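Local coordinates for putative Phosphate (Eubacterium rectale, PDB 3DAO), which is probably a phosphatase of the haloacid dehalogenase-like hydrolase family, its natural substrate not being established, at residues Thr26-Thr31 / Phe70-Pro75; Gly87-Thr92 / Asp165-Thr170. All coordinates share one frame; numbering follows the deposited sequence.

Interaction 1: Thr26-Thr31 / Phe70-Pro75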
loop_
_atom_site.group_PDB
_atom_site.type_symbol
_atom_site.label_atom_id
_atom_site.label_comp_id
_atom_site.label_asym_id
_atom_site.label_seq_id
_atom_site.Cartn_x
_atom_site.Cartn_y
_atom_site.Cartn_z
ATOM N N THR A 26 9.065 -2.720 -6.394
ATOM C CA THR A 26 7.939 -3.134 -7.202
ATOM C C THR A 26 6.675 -3.269 -6.390
ATOM O O THR A 26 6.728 -3.658 -5.211
ATOM C CB THR A 26 8.212 -4.486 -7.934
ATOM O OG1 THR A 26 7.100 -4.808 -8.780
ATOM C CG2 THR A 26 8.420 -5.655 -6.957
ATOM N N ASP A 27 5.538 -2.862 -6.985
ATOM C CA ASP A 27 4.264 -3.210 -6.358
ATOM C C ASP A 27 3.923 -4.630 -6.821
ATOM O O ASP A 27 4.699 -5.279 -7.531
ATOM C CB ASP A 27 3.101 -2.169 -6.417
ATOM C CG ASP A 27 2.741 -1.704 -7.796
ATOM O OD1 ASP A 27 3.258 -2.269 -8.773
ATOM O OD2 ASP A 27 1.887 -0.763 -7.885
ATOM N N ILE A 28 2.778 -5.107 -6.387
ATOM C CA ILE A 28 2.426 -6.481 -6.569
ATOM C C ILE A 28 1.211 -6.710 -7.428
ATOM O O ILE A 28 1.257 -7.398 -8.466
ATOM C CB ILE A 28 2.152 -7.107 -5.164
ATOM C CG1 ILE A 28 3.407 -6.962 -4.280
ATOM C CG2 ILE A 28 1.695 -8.561 -5.276
ATOM C CD1 ILE A 28 3.225 -7.414 -2.843
ATOM N N ASP A 29 0.117 -6.147 -6.957
ATOM C CA ASP A 29 -1.193 -6.407 -7.559
ATOM C C ASP A 29 -1.417 -5.767 -8.908
ATOM O O ASP A 29 -1.530 -4.547 -9.061
ATOM C CB ASP A 29 -2.295 -6.074 -6.579
ATOM C CG ASP A 29 -2.279 -6.993 -5.360
ATOM O OD1 ASP A 29 -2.453 -8.221 -5.499
ATOM O OD2 ASP A 29 -2.142 -6.466 -4.244
ATOM N N GLY A 30 -1.459 -6.644 -9.895
ATOM C CA GLY A 30 -1.629 -6.240 -11.279
ATOM C C GLY A 30 -0.295 -5.966 -11.916
ATOM O O GLY A 30 -0.224 -5.600 -13.073
ATOM N N THR A 31 0.771 -6.152 -11.143
ATOM C CA THR A 31 2.145 -5.913 -11.642
ATOM C C THR A 31 2.898 -7.226 -11.781
ATOM O O THR A 31 3.425 -7.535 -12.845
ATOM C CB THR A 31 2.924 -4.960 -10.712
ATOM O OG1 THR A 31 2.300 -3.661 -10.752
ATOM C CG2 THR A 31 4.351 -4.799 -11.125
ATOM N N PHE A 70 4.517 -10.942 3.020
ATOM C CA PHE A 70 5.518 -11.834 3.660
ATOM C C PHE A 70 5.220 -13.264 3.228
ATOM O O PHE A 70 6.125 -14.074 3.030
ATOM C CB PHE A 70 5.465 -11.670 5.175
ATOM C CG PHE A 70 6.753 -11.974 5.908
ATOM C CD1 PHE A 70 7.967 -11.412 5.515
ATOM C CD2 PHE A 70 6.714 -12.707 7.096
ATOM C CE1 PHE A 70 9.122 -11.637 6.249
ATOM C CE2 PHE A 70 7.843 -12.908 7.831
ATOM C CZ PHE A 70 9.052 -12.400 7.399
ATOM N N LYS A 71 3.935 -13.543 3.019
ATOM C CA LYS A 71 3.518 -14.889 2.554
ATOM C C LYS A 71 3.811 -15.103 1.063
ATOM O O LYS A 71 4.348 -16.120 0.652
ATOM C CB LYS A 71 2.025 -15.129 2.822
ATOM C CG LYS A 71 1.670 -15.302 4.282
ATOM C CD LYS A 71 0.143 -15.457 4.440
ATOM C CE LYS A 71 -0.323 -15.236 5.865
ATOM N NZ LYS A 71 -1.828 -15.159 5.920
ATOM N N LEU A 72 3.498 -14.110 0.252
ATOM C CA LEU A 72 3.696 -14.234 -1.176
ATOM C C LEU A 72 5.192 -14.453 -1.511
ATOM O O LEU A 72 5.535 -15.183 -2.430
ATOM C CB LEU A 72 3.191 -12.990 -1.895
ATOM C CG LEU A 72 3.249 -12.987 -3.421
ATOM C CD1 LEU A 72 2.297 -14.033 -3.987
ATOM C CD2 LEU A 72 2.934 -11.552 -3.954
ATOM N N PHE A 73 6.056 -13.819 -0.735
ATOM C CA PHE A 73 7.501 -13.900 -0.967
ATOM C C PHE A 73 8.201 -14.871 0.010
ATOM O O PHE A 73 9.413 -14.796 0.260
ATOM C CB PHE A 73 8.155 -12.527 -0.896
ATOM C CG PHE A 73 7.829 -11.633 -2.067
ATOM C CD1 PHE A 73 6.679 -10.848 -2.050
ATOM C CD2 PHE A 73 8.654 -11.581 -3.168
ATOM C CE1 PHE A 73 6.384 -10.019 -3.115
ATOM C CE2 PHE A 73 8.349 -10.771 -4.255
ATOM C CZ PHE A 73 7.215 -9.981 -4.220
ATOM N N ALA A 74 7.407 -15.785 0.530
ATOM C CA ALA A 74 7.846 -16.712 1.577
ATOM C C ALA A 74 9.249 -17.321 1.383
ATOM O O ALA A 74 10.030 -17.334 2.326
ATOM C CB ALA A 74 6.819 -17.848 1.776
ATOM N N PRO A 75 9.566 -17.792 0.173
ATOM C CA PRO A 75 10.879 -18.497 0.005
ATOM C C PRO A 75 12.105 -17.643 0.232
ATOM O O PRO A 75 13.170 -18.171 0.594
ATOM C CB PRO A 75 10.810 -19.021 -1.437
ATOM C CG PRO A 75 9.351 -19.130 -1.760
ATOM C CD PRO A 75 8.707 -17.958 -1.006
#
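Ile28 and Leu72 meet methyl to methyl, and this apolar touch and a second one at Phe73 are the close contacts here; no hydrogen bond crosses between the segments. The two side chains reach toward each other tip to tip, CG2 of Ile28 lying 3.5 Å from CD2 of Leu72, tighter than usual for two carbons. Ile28 sends its branches to different partners: with CG2 anti to the backbone N and CG1 beside it (chi1 -58°), CG2 goes to Leu72 while CD1 lies at the edge of the Phe73 ring, 4.1 Å from CE1. Phe73, the first residue beyond the helix, also rests on Val60 of strand 57-61 and on Met45 and Ile48 of helix 42-53.

Polar bonds hold the loop's own shape. Thr31 OG1 meets Asp27 OD1 from above the carboxylate plane at 2.6 Å, and Thr31 N bonds to Ile28 O at 3.0 Å. The carboxylates have further partners, Lys212 for Asp27 and Arg64 for Asp29.

Asp27, Asp29 and Thr31 match the DxDx(T/V) pattern at the end of a strand, consistent with the catalytic loop of a haloacid dehalogenase-type Rossmann-like core, here backed by the end of helix 66-72.

Interaction 2: Gly87-Thr92 / Asp165-Thr170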
loop_
_atom_site.group_PDB
_atom_site.type_symbol
_atom_site.label_atom_id
_atom_site.label_comp_id
_atom_site.label_asym_id
_atom_site.label_seq_id
_atom_site.Cartn_x
_atom_site.Cartn_y
_atom_site.Cartn_z
ATOM N N GLY A 87 2.318 2.608 1.928
ATOM C CA GLY A 87 3.363 3.540 2.357
ATOM C C GLY A 87 3.318 4.016 3.796
ATOM O O GLY A 87 4.083 4.890 4.171
ATOM N N THR A 88 2.461 3.415 4.618
ATOM C CA THR A 88 2.312 3.823 6.011
ATOM C C THR A 88 3.229 3.052 6.964
ATOM O O THR A 88 3.430 3.446 8.122
ATOM C CB THR A 88 0.860 3.684 6.508
ATOM O OG1 THR A 88 0.389 2.347 6.291
ATOM C CG2 THR A 88 -0.062 4.710 5.824
ATOM N N VAL A 89 3.810 1.968 6.433
ATOM C CA VAL A 89 4.775 1.150 7.194
ATOM C C VAL A 89 5.922 0.703 6.293
ATOM O O VAL A 89 5.691 0.287 5.143
ATOM C CB VAL A 89 4.130 -0.114 7.777
ATOM C CG1 VAL A 89 5.075 -0.813 8.780
ATOM C CG2 VAL A 89 2.776 0.189 8.426
ATOM N N VAL A 90 7.126 0.860 6.842
ATOM C CA VAL A 90 8.393 0.450 6.239
ATOM C C VAL A 90 9.090 -0.475 7.254
ATOM O O VAL A 90 9.328 -0.108 8.405
ATOM C CB VAL A 90 9.313 1.635 5.957
ATOM C CG1 VAL A 90 10.626 1.180 5.272
ATOM C CG2 VAL A 90 8.612 2.744 5.157
ATOM N N ARG A 91 9.418 -1.680 6.814
ATOM C CA ARG A 91 9.976 -2.679 7.713
ATOM C C ARG A 91 10.874 -3.708 7.048
ATOM O O ARG A 91 10.828 -3.960 5.820
ATOM C CB ARG A 91 8.835 -3.395 8.461
ATOM C CG ARG A 91 7.815 -4.198 7.633
ATOM C CD ARG A 91 6.969 -4.972 8.648
ATOM N NE ARG A 91 7.877 -5.853 9.392
ATOM C CZ ARG A 91 7.579 -6.524 10.491
ATOM N NH1 ARG A 91 6.375 -6.408 11.088
ATOM N NH2 ARG A 91 8.513 -7.291 11.014
ATOM N N THR A 92 11.688 -4.296 7.904
ATOM C CA THR A 92 12.571 -5.368 7.521
ATOM C C THR A 92 11.765 -6.583 7.910
ATOM O O THR A 92 10.671 -6.465 8.441
ATOM C CB THR A 92 13.943 -5.349 8.282
ATOM O OG1 THR A 92 13.763 -5.904 9.585
ATOM C CG2 THR A 92 14.523 -3.945 8.402
ATOM N N ASP A 165 -0.603 3.475 16.812
ATOM C CA ASP A 165 -0.375 2.845 15.513
ATOM C C ASP A 165 -1.563 2.774 14.566
ATOM O O ASP A 165 -1.668 1.823 13.819
ATOM C CB ASP A 165 0.171 1.437 15.718
ATOM C CG ASP A 165 -0.772 0.522 16.477
ATOM O OD1 ASP A 165 -1.815 0.987 16.985
ATOM O OD2 ASP A 165 -0.479 -0.697 16.568
ATOM N N ILE A 166 -2.461 3.750 14.651
ATOM C CA ILE A 166 -3.563 3.854 13.674
ATOM C C ILE A 166 -2.970 4.439 12.401
ATOM O O ILE A 166 -2.524 5.601 12.340
ATOM C CB ILE A 166 -4.772 4.675 14.200
ATOM C CG1 ILE A 166 -5.349 4.016 15.467
ATOM C CG2 ILE A 166 -5.811 4.785 13.127
ATOM C CD1 ILE A 166 -5.743 2.601 15.332
ATOM N N ILE A 167 -2.957 3.602 11.364
ATOM C CA ILE A 167 -2.378 3.958 10.085
ATOM C C ILE A 167 -3.398 4.275 9.014
ATOM O O ILE A 167 -3.081 4.890 7.991
ATOM C CB ILE A 167 -1.349 2.877 9.561
ATOM C CG1 ILE A 167 -2.020 1.514 9.365
ATOM C CG2 ILE A 167 -0.059 2.878 10.453
ATOM C CD1 ILE A 167 -1.135 0.505 8.608
ATOM N N LYS A 168 -4.656 3.942 9.292
ATOM C CA LYS A 168 -5.728 4.228 8.316
ATOM C C LYS A 168 -7.081 4.311 9.007
ATOM O O LYS A 168 -7.357 3.555 9.909
ATOM C CB LYS A 168 -5.803 3.140 7.252
ATOM C CG LYS A 168 -6.925 3.374 6.200
ATOM C CD LYS A 168 -6.889 2.354 5.089
ATOM C CE LYS A 168 -7.236 0.954 5.581
ATOM N NZ LYS A 168 -7.257 -0.013 4.415
ATOM N N PHE A 169 -7.858 5.294 8.577
ATOM C CA PHE A 169 -9.241 5.450 8.999
ATOM C C PHE A 169 -10.042 5.397 7.706
ATOM O O PHE A 169 -9.769 6.134 6.754
ATOM C CB PHE A 169 -9.485 6.756 9.737
ATOM C CG PHE A 169 -10.959 6.998 10.053
ATOM C CD1 PHE A 169 -11.497 6.586 11.232
ATOM C CD2 PHE A 169 -11.773 7.641 9.147
ATOM C CE1 PHE A 169 -12.841 6.779 11.518
ATOM C CE2 PHE A 169 -13.117 7.858 9.444
ATOM C CZ PHE A 169 -13.631 7.422 10.640
ATOM N N THR A 170 -11.019 4.508 7.687
ATOM C CA THR A 170 -11.814 4.261 6.512
ATOM C C THR A 170 -13.309 4.394 6.750
ATOM O O THR A 170 -13.853 3.854 7.720
ATOM C CB THR A 170 -11.552 2.820 6.022
ATOM O OG1 THR A 170 -10.176 2.712 5.593
ATOM C CG2 THR A 170 -12.471 2.433 4.846
#
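Ile167 lies against Thr88 and Val89, and its CD1 methyl touches both. The nearest approach is to the threonine hydroxyl, Thr88 OG1 standing 3.3 Å from Ile167 CD1, a van der Waals contact between oxygen and carbon. The two side chains pass at a slant, and their branch points are also close, with Thr88 CB 3.9 Å from Ile167 CB. On its other branch the threonine places CG2 3.7 Å from the backbone O of Ile167. Val89 meets the isoleucine almost at a right angle, offering CG2 to the same CD1 at 3.9 Å. In Ile167, CG1 sits between the backbone N and the carbonyl carbon (chi1 61°), and the extended second torsion (chi2 169°) carries CD1 on to Thr88 OG1 and Val89 CG2.

Polar partners lie just outside this shell. The hydroxyl of Thr88 is hydrogen-bonded to Asp85 O, so this buried oxygen has a polar partner although it faces a methyl across the contact. Asn206 ND2 bonds to Ile167 O, and the Asn206 side chain also touches Thr88, so this one residue of strand 202-207 contacts both segments.

Each segment carries a classic beta bulge: Thr88 and Val89 both face Thr84, while Ile167 and Lys168 both face Ala126. The residues that touch therefore sit where the regular strand pairing is interrupted, at or just before the first residues of strands 89-91 and 168-172. These strands belong to separate sheets, the eight-stranded one and the six-stranded one. The result is a small buried contact between the parts built on the two sheets, made at the strand starts and consistent with the core-cap junction of a haloacid dehalogenase-like hydrolase.

From the N terminus, strand 23-26 runs into the loop at 26-31; the chain then passes through helix 42-53 and strand 57-61 before the end of helix 66-72 returns to that loop and closes interaction 1. After strand 81-84, the segment 87-92 opens interaction 2, which closes a longer loop, with 72 residues between its segments, completed at 165-170. The two loops follow one another in series, neither nesting nor crossing, and their centres are 18 Å apart. Interaction 1 joins elements of the probable core alone, the part built round the eight-stranded sheet, whereas interaction 2 connects that part to the probable cap, built on the six-stranded sheet.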